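Local coordinates for KLLA0C04147p (Kluyveromyces lactis, PDB 5H2D), which binds ergosterol in its oxysterol-binding (ORD) domain, the part crystallised here, and probably transfers sterols between membranes, at residues A[109-114]-A[316-321]; A[102-107]-A[275-280]; A[76-81]-A[335-340]; A[114-119]-A[321-326]. All coordinates share one frame; numbering follows the deposited sequence.

Contact 1 of 4, residues A[109-114]-A[316-321]; sequences SYASTV and NVWHVN. With ERG (ergosterol), chain B.
A111 is the residue of 109-114 that meets W318 and V320, while Y110 and, more distantly, T113 turn to the sterol. Just before it, Y110 turns away from 316-321: CG stands beside the backbone N (chi1 -72°), and the ring comes up obliquely to the sterol A ring, CE1 lying 3.7 Å from ergosterol C2. With a serine in place of Y110, ergosterol C1 and C2 would probably lose their aromatic neighbour and a gap would open beside K205 and P206. A111 CB then meets the W318 ring at its edge, in the ring plane, 3.9 Å from W318 CH2, and touches V320 CG2 at 3.6 Å. Above one face of the indole, toward its rim, lies the backbone N of V320. Further along, T113 folds back on Y110: its OG1 donates to Y110 O in the carbonyl plane at 2.7 Å, and T113 N reaches that oxygen too, so two donors hold the turn. T113 CG2 still comes within 4.2 Å of ergosterol C11. On the strand side, V317 and W318 form a classic beta bulge opposite V277. A short 3-10 turn thus joins the sterol pocket to a bulged antiparallel strand of the OSBP-type fold.

Contact 2 of 4, residues A[102-107]-A[275-280]; sequences VAIFTV and ESVSAK
I104 sets CG1 beside its backbone N (chi1 -68°) and carries CD1 straight on from there, while V277 holds CG1 anti to its own N (chi1 167°); these two torsions bring the branches together. I104 CD1 lies 3.9 Å from V277 CG1, and I104 CG1 is 4.0 Å from the same methyl, so the valine branch rests alongside the end of the isoleucine chain, the two side chains running past one another in opposite directions. The other valine methyl, V277 CG2, looks toward the next turn of the helix, where V107 CG1 is a looser neighbour at 4.4 Å. V277 therefore faces two helix residues three apart, one with each branch. A279, on the same face of the strand, turns its CB toward the helix as well, without closing to contact. Within the helix, T106 OG1 is tied to A103 O at 2.7 Å, the hydroxyl approaching 15° out of the carbonyl plane, and V107 N bonds to the same oxygen. F269 touches both V277 and A279 from strand 265-272, and V317 of strand 314-319 meets I104. Helix 95-108 is thus laid against antiparallel strands of the sterol-binding domain. Across the interface the chemistry is purely aliphatic: buried methyl and methylene groups fit together, the T106 hydroxyl bonding within the helix, and the strand's polar groups to its neighbours, such as S278 to N316.

Contact 3 of 4, residues A[76-81]-A[335-340]; sequences VAEDLE and VTLNAP
L337 points its forked end at the 76-81 turn, and E78 runs aslant to it instead of meeting it head-on. The leucine chain sets out beside its backbone N (chi1 -67°) and continues with CD1 extended, which carries that methyl to the glutamate and leaves CD2 to A77. L337 CD1 lies against the methylene of the glutamate, 3.8 Å from E78 CG, while L337 CD2 faces the methyl of A77, a looser approach of 4.3 Å to A77 CB. A77 directs its CB at the leucine; E78 starts off to one side and brings its CG up to the leucine, so the greasy shaft of the glutamate is used here and the carboxylate passes beyond. That carboxylate is buried but well partnered, OE1 in a salt bridge with R116 and OE2 in one with R75. The contact joins the ends of two short helices, 72-77 and 332-337, over strand 128-133 of the OSBP-type fold, where F129 touches both A77 and L337. Beyond helix 72-77 the chain tightens into a 3-10 turn, with L80 N bonded to A77 O at 3.0 Å. The same turn carries D79 to the ergosterol pocket: it touches the sterol and its carboxylate forms a salt bridge with K205, whose NZ is hydrogen-bonded to the ligand.

Contact 4 of 4, residues A[114-119]-A[321-326]; sequences VKRVAK and NERPEF. With ERG (ergosterol), chain B.
R323 meets the backbone of V114 with the end of its guanidinium, and this is the tight part of the contact. Its CG is anti to the backbone N (chi1 -169°) and the chain stays extended as far as NE, long enough to span two loops whose backbones stand well apart. R323 NH2 donates to V114 O at 2.7 Å, approaching nearly in line with the carbonyl bond though the oxygen sits 18° out of the guanidinium plane; R323 NH1 adds a weak bond to V114 O at 3.1 Å. NH2 also reaches N329 O. R116 CD packs 3.7 Å from R323 NH2, and the two guanidinium planes stand almost perpendicular, the charge of R116 being taken by E68 and E78. The outer side is looser: exposed K115 bends so that its CE lies over one guanidinium face, 4.2 Å above the centre, with its ammonium near a like charge. A methionine in place of R323 would probably leave V114 O and N329 O without this donor and the two loops freer to part. Behind the bond, V117 CG1 lines the pocket 3.7 Å from ergosterol C26. The contact thus ties the loop leading from helix 95-108 to strand 119-121 to the one leading from strand 314-319 to helix 332-337, where A334 touches R116.

Overall arrangement
Contacts 1, 2 and 3 are buried, whereas contact 4 is partly open to solvent, and the chemistry follows: apolar packing carries the first three, a charged side chain bonded to a backbone carbonyl the fourth. Contacts 1 and 2 sit on neighbouring strands, 314-319 and 276-281, with centres about 9 Å apart. Contact 4 follows directly on contact 1 along both segments, sharing V114 and N321, and both reach ergosterol. Contact 3, closest of the four to the centre of the chain, encloses the others in sequence; it joins contact 4 through the E78-R116 salt bridge and contact 1 through a probable hydrogen bond between E81 and N321. Contact 2 lies furthest from that centre.

Contact 1 of 4, residues A[109-114]-A[316-321]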
# COMPACT_ATOMS: atom_id res chain seq x y z
N SER A 109 -5.18 -5.12 3.97
CA SER A 109 -3.87 -4.51 4.17
C SER A 109 -3.75 -3.74 5.48
O SER A 109 -2.72 -3.09 5.71
CB SER A 109 -3.53 -3.60 3.00
OG SER A 109 -4.66 -2.86 2.61
N TYR A 110 -4.74 -3.82 6.37
CA TYR A 110 -4.65 -3.07 7.61
C TYR A 110 -4.16 -3.89 8.80
O TYR A 110 -3.65 -3.31 9.76
CB TYR A 110 -6.01 -2.38 7.91
CG TYR A 110 -6.09 -1.28 6.89
CD1 TYR A 110 -5.36 -0.10 7.07
CD2 TYR A 110 -6.73 -1.47 5.68
CE1 TYR A 110 -5.32 0.86 6.11
CE2 TYR A 110 -6.70 -0.51 4.70
CZ TYR A 110 -5.98 0.66 4.92
OH TYR A 110 -5.92 1.61 3.94
N ALA A 111 -4.19 -5.22 8.72
CA ALA A 111 -3.63 -6.01 9.80
C ALA A 111 -2.16 -5.69 10.02
O ALA A 111 -1.68 -5.67 11.16
CB ALA A 111 -3.78 -7.50 9.52
N SER A 112 -1.42 -5.44 8.94
CA SER A 112 0.01 -5.18 9.03
C SER A 112 0.34 -3.86 9.71
O SER A 112 1.51 -3.65 10.04
CB SER A 112 0.64 -5.19 7.63
OG SER A 112 0.06 -4.18 6.83
N THR A 113 -0.64 -2.98 9.94
CA THR A 113 -0.35 -1.70 10.59
C THR A 113 -0.28 -1.82 12.11
O THR A 113 0.31 -0.94 12.76
CB THR A 113 -1.39 -0.63 10.20
OG1 THR A 113 -2.68 -0.95 10.74
CG2 THR A 113 -1.50 -0.50 8.68
N VAL A 114 -0.83 -2.88 12.68
CA VAL A 114 -0.83 -3.03 14.13
C VAL A 114 0.60 -3.20 14.63
O VAL A 114 1.45 -3.82 13.97
CB VAL A 114 -1.72 -4.22 14.53
CG1 VAL A 114 -1.71 -4.40 16.03
CG2 VAL A 114 -3.13 -3.98 14.03
N ASN A 316 -15.42 -18.22 5.06
CA ASN A 316 -14.22 -17.43 5.29
C ASN A 316 -13.68 -16.89 3.98
O ASN A 316 -13.70 -17.57 2.95
CB ASN A 316 -13.16 -18.27 6.00
CG ASN A 316 -13.59 -18.70 7.38
OD1 ASN A 316 -14.30 -17.98 8.07
ND2 ASN A 316 -13.17 -19.90 7.80
N VAL A 317 -13.19 -15.65 4.01
CA VAL A 317 -12.61 -15.01 2.84
C VAL A 317 -11.16 -14.62 3.07
O VAL A 317 -10.32 -14.79 2.18
CB VAL A 317 -13.43 -13.77 2.41
CG1 VAL A 317 -14.84 -14.19 1.99
CG2 VAL A 317 -13.49 -12.75 3.52
N TRP A 318 -10.83 -14.11 4.26
CA TRP A 318 -9.48 -13.63 4.53
C TRP A 318 -9.09 -13.90 5.98
O TRP A 318 -9.91 -13.74 6.89
CB TRP A 318 -9.37 -12.13 4.22
CG TRP A 318 -8.10 -11.54 4.73
CD1 TRP A 318 -6.87 -11.60 4.14
CD2 TRP A 318 -7.92 -10.85 5.97
NE1 TRP A 318 -5.93 -10.99 4.94
CE2 TRP A 318 -6.55 -10.51 6.06
CE3 TRP A 318 -8.77 -10.48 7.01
CZ2 TRP A 318 -6.02 -9.81 7.15
CZ3 TRP A 318 -8.25 -9.79 8.10
CH2 TRP A 318 -6.88 -9.47 8.15
N HIS A 319 -7.84 -14.29 6.19
CA HIS A 319 -7.28 -14.40 7.54
C HIS A 319 -5.86 -13.85 7.54
O HIS A 319 -5.13 -14.03 6.56
CB HIS A 319 -7.27 -15.86 8.03
CG HIS A 319 -7.03 -16.00 9.50
ND1 HIS A 319 -5.79 -15.77 10.07
CD2 HIS A 319 -7.86 -16.34 10.51
CE1 HIS A 319 -5.87 -15.97 11.38
NE2 HIS A 319 -7.12 -16.31 11.67
N VAL A 320 -5.48 -13.22 8.64
CA VAL A 320 -4.16 -12.61 8.75
C VAL A 320 -3.07 -13.68 8.72
O VAL A 320 -3.23 -14.78 9.26
CB VAL A 320 -4.07 -11.77 10.04
CG1 VAL A 320 -4.13 -12.65 11.27
CG2 VAL A 320 -2.79 -10.92 10.06
N ASN A 321 -1.96 -13.35 8.07
CA ASN A 321 -0.79 -14.22 8.08
C ASN A 321 -0.22 -14.33 9.49
O ASN A 321 -0.32 -13.40 10.30
CB ASN A 321 0.28 -13.69 7.12
CG ASN A 321 -0.08 -13.92 5.66
OD1 ASN A 321 -0.63 -14.95 5.31
ND2 ASN A 321 0.23 -12.94 4.81
C1 ERG B . -1.86 2.72 5.90
C2 ERG B . -2.06 1.86 4.66
C3 ERG B . -1.84 2.75 3.46
C4 ERG B . -0.43 3.34 3.48
C5 ERG B . -0.12 3.99 4.73
C6 ERG B . 0.73 5.08 4.73
C7 ERG B . 1.14 5.73 5.90
C8 ERG B . 0.70 5.28 7.15
C9 ERG B . -0.34 4.31 7.19
C10 ERG B . -0.47 3.37 5.96
C11 ERG B . -0.44 3.52 8.56
C12 ERG B . -0.17 4.39 9.79
C13 ERG B . 1.19 5.09 9.58
C14 ERG B . 0.99 6.02 8.37
C15 ERG B . 2.26 6.85 8.40
C16 ERG B . 2.52 7.08 9.92
C17 ERG B . 1.50 6.16 10.64
C18 ERG B . 2.36 4.09 9.43
C19 ERG B . 0.61 2.27 6.12
C20 ERG B . 2.10 5.70 11.99
C21 ERG B . 1.23 4.72 12.77
C22 ERG B . 2.27 6.97 12.82
C23 ERG B . 3.64 7.46 13.18
C24 ERG B . 3.79 8.75 13.98
C25 ERG B . 4.88 8.55 15.03
C26 ERG B . 4.44 7.42 15.98
C27 ERG B . 5.12 9.80 15.89
C28 ERG B . 4.16 9.84 12.99
O1 ERG B . -2.06 2.00 2.21

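Contact 2 of 4, residues A[102-107]-A[275-280]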
# COMPACT_ATOMS: atom_id res chain seq x y z
N VAL A 102 -12.84 -7.95 -4.15
CA VAL A 102 -12.12 -6.68 -4.26
C VAL A 102 -12.21 -5.92 -2.95
O VAL A 102 -11.20 -5.41 -2.43
CB VAL A 102 -12.66 -5.84 -5.44
CG1 VAL A 102 -12.19 -4.39 -5.33
CG2 VAL A 102 -12.23 -6.43 -6.77
N ALA A 103 -13.41 -5.83 -2.38
CA ALA A 103 -13.61 -5.11 -1.13
C ALA A 103 -12.77 -5.71 -0.01
O ALA A 103 -12.13 -4.99 0.76
CB ALA A 103 -15.08 -5.11 -0.73
N ILE A 104 -12.81 -7.03 0.12
CA ILE A 104 -12.05 -7.63 1.20
C ILE A 104 -10.56 -7.47 0.95
O ILE A 104 -9.79 -7.26 1.90
CB ILE A 104 -12.50 -9.09 1.41
CG1 ILE A 104 -13.93 -9.07 1.96
CG2 ILE A 104 -11.57 -9.80 2.39
CD1 ILE A 104 -14.65 -10.40 1.96
N PHE A 105 -10.12 -7.48 -0.32
CA PHE A 105 -8.74 -7.08 -0.60
C PHE A 105 -8.42 -5.70 -0.02
O PHE A 105 -7.34 -5.49 0.55
CB PHE A 105 -8.47 -7.09 -2.10
CG PHE A 105 -7.16 -6.43 -2.47
CD1 PHE A 105 -5.96 -7.09 -2.30
CD2 PHE A 105 -7.15 -5.14 -2.98
CE1 PHE A 105 -4.75 -6.47 -2.63
CE2 PHE A 105 -5.96 -4.52 -3.33
CZ PHE A 105 -4.76 -5.18 -3.15
N THR A 106 -9.32 -4.72 -0.19
CA THR A 106 -9.00 -3.38 0.31
C THR A 106 -8.90 -3.35 1.83
O THR A 106 -8.18 -2.50 2.38
CB THR A 106 -10.02 -2.32 -0.15
OG1 THR A 106 -11.25 -2.45 0.57
CG2 THR A 106 -10.28 -2.43 -1.66
N VAL A 107 -9.57 -4.28 2.52
CA VAL A 107 -9.53 -4.35 3.97
C VAL A 107 -8.30 -5.11 4.46
O VAL A 107 -7.80 -4.85 5.56
CB VAL A 107 -10.82 -5.02 4.48
CG1 VAL A 107 -10.74 -5.32 5.97
CG2 VAL A 107 -12.03 -4.14 4.14
N GLU A 275 -7.52 -9.73 12.17
CA GLU A 275 -7.67 -11.16 12.37
C GLU A 275 -8.27 -11.90 11.17
O GLU A 275 -7.59 -12.71 10.55
CB GLU A 275 -8.51 -11.44 13.62
CG GLU A 275 -8.59 -12.91 13.99
CD GLU A 275 -9.32 -13.15 15.30
OE1 GLU A 275 -9.93 -12.19 15.83
OE2 GLU A 275 -9.28 -14.29 15.80
N SER A 276 -9.54 -11.65 10.85
CA SER A 276 -10.16 -12.43 9.78
C SER A 276 -11.46 -11.76 9.36
O SER A 276 -12.07 -11.01 10.13
CB SER A 276 -10.42 -13.87 10.22
OG SER A 276 -11.36 -13.92 11.28
N VAL A 277 -11.88 -12.06 8.13
CA VAL A 277 -13.13 -11.56 7.58
C VAL A 277 -13.89 -12.71 6.93
O VAL A 277 -13.30 -13.51 6.19
CB VAL A 277 -12.90 -10.43 6.56
CG1 VAL A 277 -14.18 -10.16 5.79
CG2 VAL A 277 -12.42 -9.17 7.28
N SER A 278 -15.19 -12.78 7.20
CA SER A 278 -16.09 -13.78 6.65
C SER A 278 -17.22 -13.07 5.92
O SER A 278 -17.42 -11.87 6.07
CB SER A 278 -16.65 -14.68 7.76
OG SER A 278 -15.61 -15.42 8.38
N ALA A 279 -17.98 -13.83 5.12
CA ALA A 279 -19.02 -13.21 4.32
C ALA A 279 -20.17 -14.19 4.16
O ALA A 279 -20.05 -15.38 4.47
CB ALA A 279 -18.50 -12.79 2.94
N LYS A 280 -21.29 -13.68 3.66
CA LYS A 280 -22.43 -14.53 3.35
C LYS A 280 -23.25 -13.89 2.24
O LYS A 280 -23.26 -12.67 2.07
CB LYS A 280 -23.30 -14.76 4.59
CG LYS A 280 -24.14 -13.58 4.99
CD LYS A 280 -24.30 -13.51 6.50
CE LYS A 280 -24.57 -14.89 7.07
NZ LYS A 280 -25.76 -15.51 6.41

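Contact 3 of 4, residues A[76-81]-A[335-340]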
# COMPACT_ATOMS: atom_id res chain seq x y z
N VAL A 76 3.22 1.47 1.12
CA VAL A 76 2.15 1.40 0.12
C VAL A 76 2.18 0.07 -0.61
O VAL A 76 1.13 -0.47 -0.97
CB VAL A 76 2.27 2.59 -0.85
CG1 VAL A 76 1.31 2.43 -2.00
CG2 VAL A 76 1.98 3.91 -0.09
N ALA A 77 3.37 -0.51 -0.82
CA ALA A 77 3.44 -1.85 -1.42
C ALA A 77 2.81 -2.92 -0.54
O ALA A 77 2.44 -3.98 -1.05
CB ALA A 77 4.90 -2.21 -1.72
N GLU A 78 2.68 -2.68 0.78
CA GLU A 78 2.01 -3.65 1.62
C GLU A 78 0.52 -3.77 1.30
O GLU A 78 -0.13 -4.69 1.83
CB GLU A 78 2.23 -3.29 3.10
CG GLU A 78 3.72 -3.42 3.50
CD GLU A 78 4.00 -3.20 4.99
OE1 GLU A 78 3.38 -3.87 5.84
OE2 GLU A 78 4.88 -2.37 5.30
N ASP A 79 -0.03 -2.90 0.45
CA ASP A 79 -1.36 -3.13 -0.12
C ASP A 79 -1.45 -4.51 -0.76
O ASP A 79 -2.54 -5.09 -0.85
CB ASP A 79 -1.71 -2.12 -1.22
CG ASP A 79 -2.02 -0.73 -0.72
OD1 ASP A 79 -2.25 -0.52 0.50
OD2 ASP A 79 -2.03 0.17 -1.60
N LEU A 80 -0.32 -5.03 -1.22
CA LEU A 80 -0.30 -6.23 -2.04
C LEU A 80 -0.12 -7.51 -1.24
O LEU A 80 -0.03 -8.59 -1.85
CB LEU A 80 0.83 -6.12 -3.07
CG LEU A 80 0.71 -4.90 -3.98
CD1 LEU A 80 1.83 -4.90 -5.00
CD2 LEU A 80 -0.67 -4.88 -4.66
N GLU A 81 -0.07 -7.45 0.09
CA GLU A 81 0.27 -8.63 0.87
C GLU A 81 -0.67 -9.79 0.56
O GLU A 81 -0.23 -10.95 0.46
CB GLU A 81 0.25 -8.33 2.37
CG GLU A 81 0.62 -9.53 3.22
CD GLU A 81 0.78 -9.20 4.70
OE1 GLU A 81 0.69 -8.01 5.08
OE2 GLU A 81 0.99 -10.13 5.50
N VAL A 335 9.32 -7.66 5.59
CA VAL A 335 10.73 -8.03 5.59
C VAL A 335 11.24 -8.25 4.17
O VAL A 335 12.43 -8.02 3.89
CB VAL A 335 10.94 -9.27 6.48
CG1 VAL A 335 12.32 -9.89 6.24
CG2 VAL A 335 10.83 -8.87 7.95
N THR A 336 10.37 -8.67 3.24
CA THR A 336 10.85 -8.92 1.88
C THR A 336 11.14 -7.65 1.09
O THR A 336 11.83 -7.72 0.06
CB THR A 336 9.86 -9.78 1.07
OG1 THR A 336 8.71 -8.99 0.69
CG2 THR A 336 9.43 -11.02 1.83
N LEU A 337 10.63 -6.49 1.52
CA LEU A 337 10.52 -5.36 0.62
C LEU A 337 11.84 -4.62 0.45
O LEU A 337 12.22 -4.27 -0.67
CB LEU A 337 9.45 -4.39 1.12
CG LEU A 337 8.03 -4.94 1.06
CD1 LEU A 337 7.04 -3.99 1.74
CD2 LEU A 337 7.60 -5.22 -0.36
N ASN A 338 12.53 -4.32 1.55
CA ASN A 338 13.78 -3.58 1.49
C ASN A 338 15.00 -4.49 1.39
O ASN A 338 16.09 -4.10 1.82
CB ASN A 338 13.92 -2.66 2.71
CG ASN A 338 14.86 -1.49 2.43
OD1 ASN A 338 14.82 -0.92 1.35
ND2 ASN A 338 15.73 -1.17 3.39
N ALA A 339 14.84 -5.68 0.84
CA ALA A 339 15.94 -6.65 0.77
C ALA A 339 16.89 -6.29 -0.37
O ALA A 339 16.46 -6.21 -1.52
CB ALA A 339 15.40 -8.05 0.55
N PRO A 340 18.19 -6.09 -0.09
CA PRO A 340 19.17 -5.82 -1.17
C PRO A 340 19.63 -7.13 -1.82
O PRO A 340 20.79 -7.55 -1.70
CB PRO A 340 20.30 -5.11 -0.41
CG PRO A 340 20.29 -5.78 0.93
CD PRO A 340 18.81 -6.06 1.24

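Contact 4 of 4, residues A[114-119]-A[321-326]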
# COMPACT_ATOMS: atom_id res chain seq x y z
N VAL A 114 -0.83 -2.88 12.68
CA VAL A 114 -0.83 -3.03 14.13
C VAL A 114 0.60 -3.20 14.63
O VAL A 114 1.45 -3.82 13.97
CB VAL A 114 -1.72 -4.22 14.53
CG1 VAL A 114 -1.71 -4.40 16.03
CG2 VAL A 114 -3.13 -3.98 14.03
N LYS A 115 0.87 -2.66 15.82
CA LYS A 115 2.14 -2.80 16.54
C LYS A 115 3.31 -2.11 15.86
O LYS A 115 4.46 -2.37 16.23
CB LYS A 115 2.50 -4.28 16.78
CG LYS A 115 1.55 -4.97 17.75
CD LYS A 115 2.14 -6.28 18.25
CE LYS A 115 2.15 -7.35 17.17
NZ LYS A 115 0.83 -8.07 17.02
N ARG A 116 3.07 -1.25 14.89
CA ARG A 116 4.13 -0.46 14.26
C ARG A 116 3.82 1.02 14.45
O ARG A 116 3.45 1.73 13.51
CB ARG A 116 4.29 -0.86 12.78
CG ARG A 116 4.86 -2.27 12.63
CD ARG A 116 4.44 -2.86 11.30
NE ARG A 116 5.23 -2.29 10.22
CZ ARG A 116 5.08 -2.64 8.95
NH1 ARG A 116 4.15 -3.54 8.60
NH2 ARG A 116 5.86 -2.08 8.02
N VAL A 117 3.99 1.49 15.68
CA VAL A 117 3.75 2.90 16.00
C VAL A 117 5.07 3.62 15.74
O VAL A 117 5.90 3.83 16.64
CB VAL A 117 3.24 3.08 17.44
CG1 VAL A 117 3.02 4.55 17.76
CG2 VAL A 117 1.93 2.32 17.63
N ALA A 118 5.27 4.01 14.48
CA ALA A 118 6.56 4.51 14.05
C ALA A 118 6.42 5.17 12.69
O ALA A 118 5.61 4.74 11.86
CB ALA A 118 7.61 3.39 13.96
N LYS A 119 7.25 6.18 12.48
CA LYS A 119 7.24 6.95 11.24
C LYS A 119 8.11 6.26 10.19
O LYS A 119 9.32 6.12 10.41
CB LYS A 119 7.76 8.36 11.51
CG LYS A 119 7.88 9.28 10.31
CD LYS A 119 8.44 10.62 10.78
CE LYS A 119 9.30 11.29 9.73
NZ LYS A 119 9.83 12.60 10.24
N ASN A 321 -1.96 -13.35 8.07
CA ASN A 321 -0.79 -14.22 8.08
C ASN A 321 -0.22 -14.33 9.49
O ASN A 321 -0.32 -13.40 10.30
CB ASN A 321 0.28 -13.69 7.12
CG ASN A 321 -0.08 -13.92 5.66
OD1 ASN A 321 -0.63 -14.95 5.31
ND2 ASN A 321 0.23 -12.94 4.81
N GLU A 322 0.40 -15.47 9.77
CA GLU A 322 1.16 -15.60 11.00
C GLU A 322 2.30 -14.59 11.01
O GLU A 322 2.90 -14.28 9.98
CB GLU A 322 1.71 -17.02 11.16
CG GLU A 322 3.01 -17.28 10.44
CD GLU A 322 3.51 -18.70 10.61
OE1 GLU A 322 4.40 -19.12 9.84
OE2 GLU A 322 3.00 -19.40 11.52
N ARG A 323 2.58 -14.05 12.19
CA ARG A 323 3.45 -12.89 12.33
C ARG A 323 4.52 -13.20 13.37
O ARG A 323 4.32 -13.00 14.57
CB ARG A 323 2.64 -11.66 12.73
CG ARG A 323 3.41 -10.38 12.65
CD ARG A 323 2.44 -9.22 12.58
NE ARG A 323 3.11 -7.98 12.90
CZ ARG A 323 2.53 -6.78 12.94
NH1 ARG A 323 1.24 -6.63 12.65
NH2 ARG A 323 3.26 -5.73 13.26
N PRO A 324 5.67 -13.70 12.92
CA PRO A 324 6.79 -13.90 13.85
C PRO A 324 7.27 -12.57 14.39
O PRO A 324 6.98 -11.50 13.84
CB PRO A 324 7.86 -14.58 12.99
CG PRO A 324 7.16 -15.02 11.73
CD PRO A 324 6.01 -14.07 11.54
N GLU A 325 8.03 -12.64 15.48
CA GLU A 325 8.71 -11.47 16.01
C GLU A 325 9.89 -11.10 15.12
O GLU A 325 10.73 -11.95 14.81
CB GLU A 325 9.20 -11.74 17.43
CG GLU A 325 8.08 -11.95 18.42
CD GLU A 325 7.26 -10.70 18.66
OE1 GLU A 325 7.43 -9.71 17.93
OE2 GLU A 325 6.43 -10.71 19.60
N PHE A 326 9.93 -9.85 14.70
CA PHE A 326 11.04 -9.30 13.94
C PHE A 326 11.42 -7.96 14.56
O PHE A 326 10.59 -7.31 15.18
CB PHE A 326 10.68 -9.07 12.46
CG PHE A 326 10.58 -10.31 11.64
CD1 PHE A 326 11.71 -11.04 11.31
CD2 PHE A 326 9.36 -10.73 11.15
CE1 PHE A 326 11.62 -12.18 10.54
CE2 PHE A 326 9.26 -11.86 10.38
CZ PHE A 326 10.39 -12.59 10.08
C1 ERG B . -1.86 2.72 5.90
C2 ERG B . -2.06 1.86 4.66
C3 ERG B . -1.84 2.75 3.46
C4 ERG B . -0.43 3.34 3.48
C5 ERG B . -0.12 3.99 4.73
C6 ERG B . 0.73 5.08 4.73
C7 ERG B . 1.14 5.73 5.90
C8 ERG B . 0.70 5.28 7.15
C9 ERG B . -0.34 4.31 7.19
C10 ERG B . -0.47 3.37 5.96
C11 ERG B . -0.44 3.52 8.56
C12 ERG B . -0.17 4.39 9.79
C13 ERG B . 1.19 5.09 9.58
C14 ERG B . 0.99 6.02 8.37
C15 ERG B . 2.26 6.85 8.40
C16 ERG B . 2.52 7.08 9.92
C17 ERG B . 1.50 6.16 10.64
C18 ERG B . 2.36 4.09 9.43
C19 ERG B . 0.61 2.27 6.12
C20 ERG B . 2.10 5.70 11.99
C21 ERG B . 1.23 4.72 12.77
C22 ERG B . 2.27 6.97 12.82
C23 ERG B . 3.64 7.46 13.18
C24 ERG B . 3.79 8.75 13.98
C25 ERG B . 4.88 8.55 15.03
C26 ERG B . 4.44 7.42 15.98
C27 ERG B . 5.12 9.80 15.89
C28 ERG B . 4.16 9.84 12.99
O1 ERG B . -2.06 2.00 2.21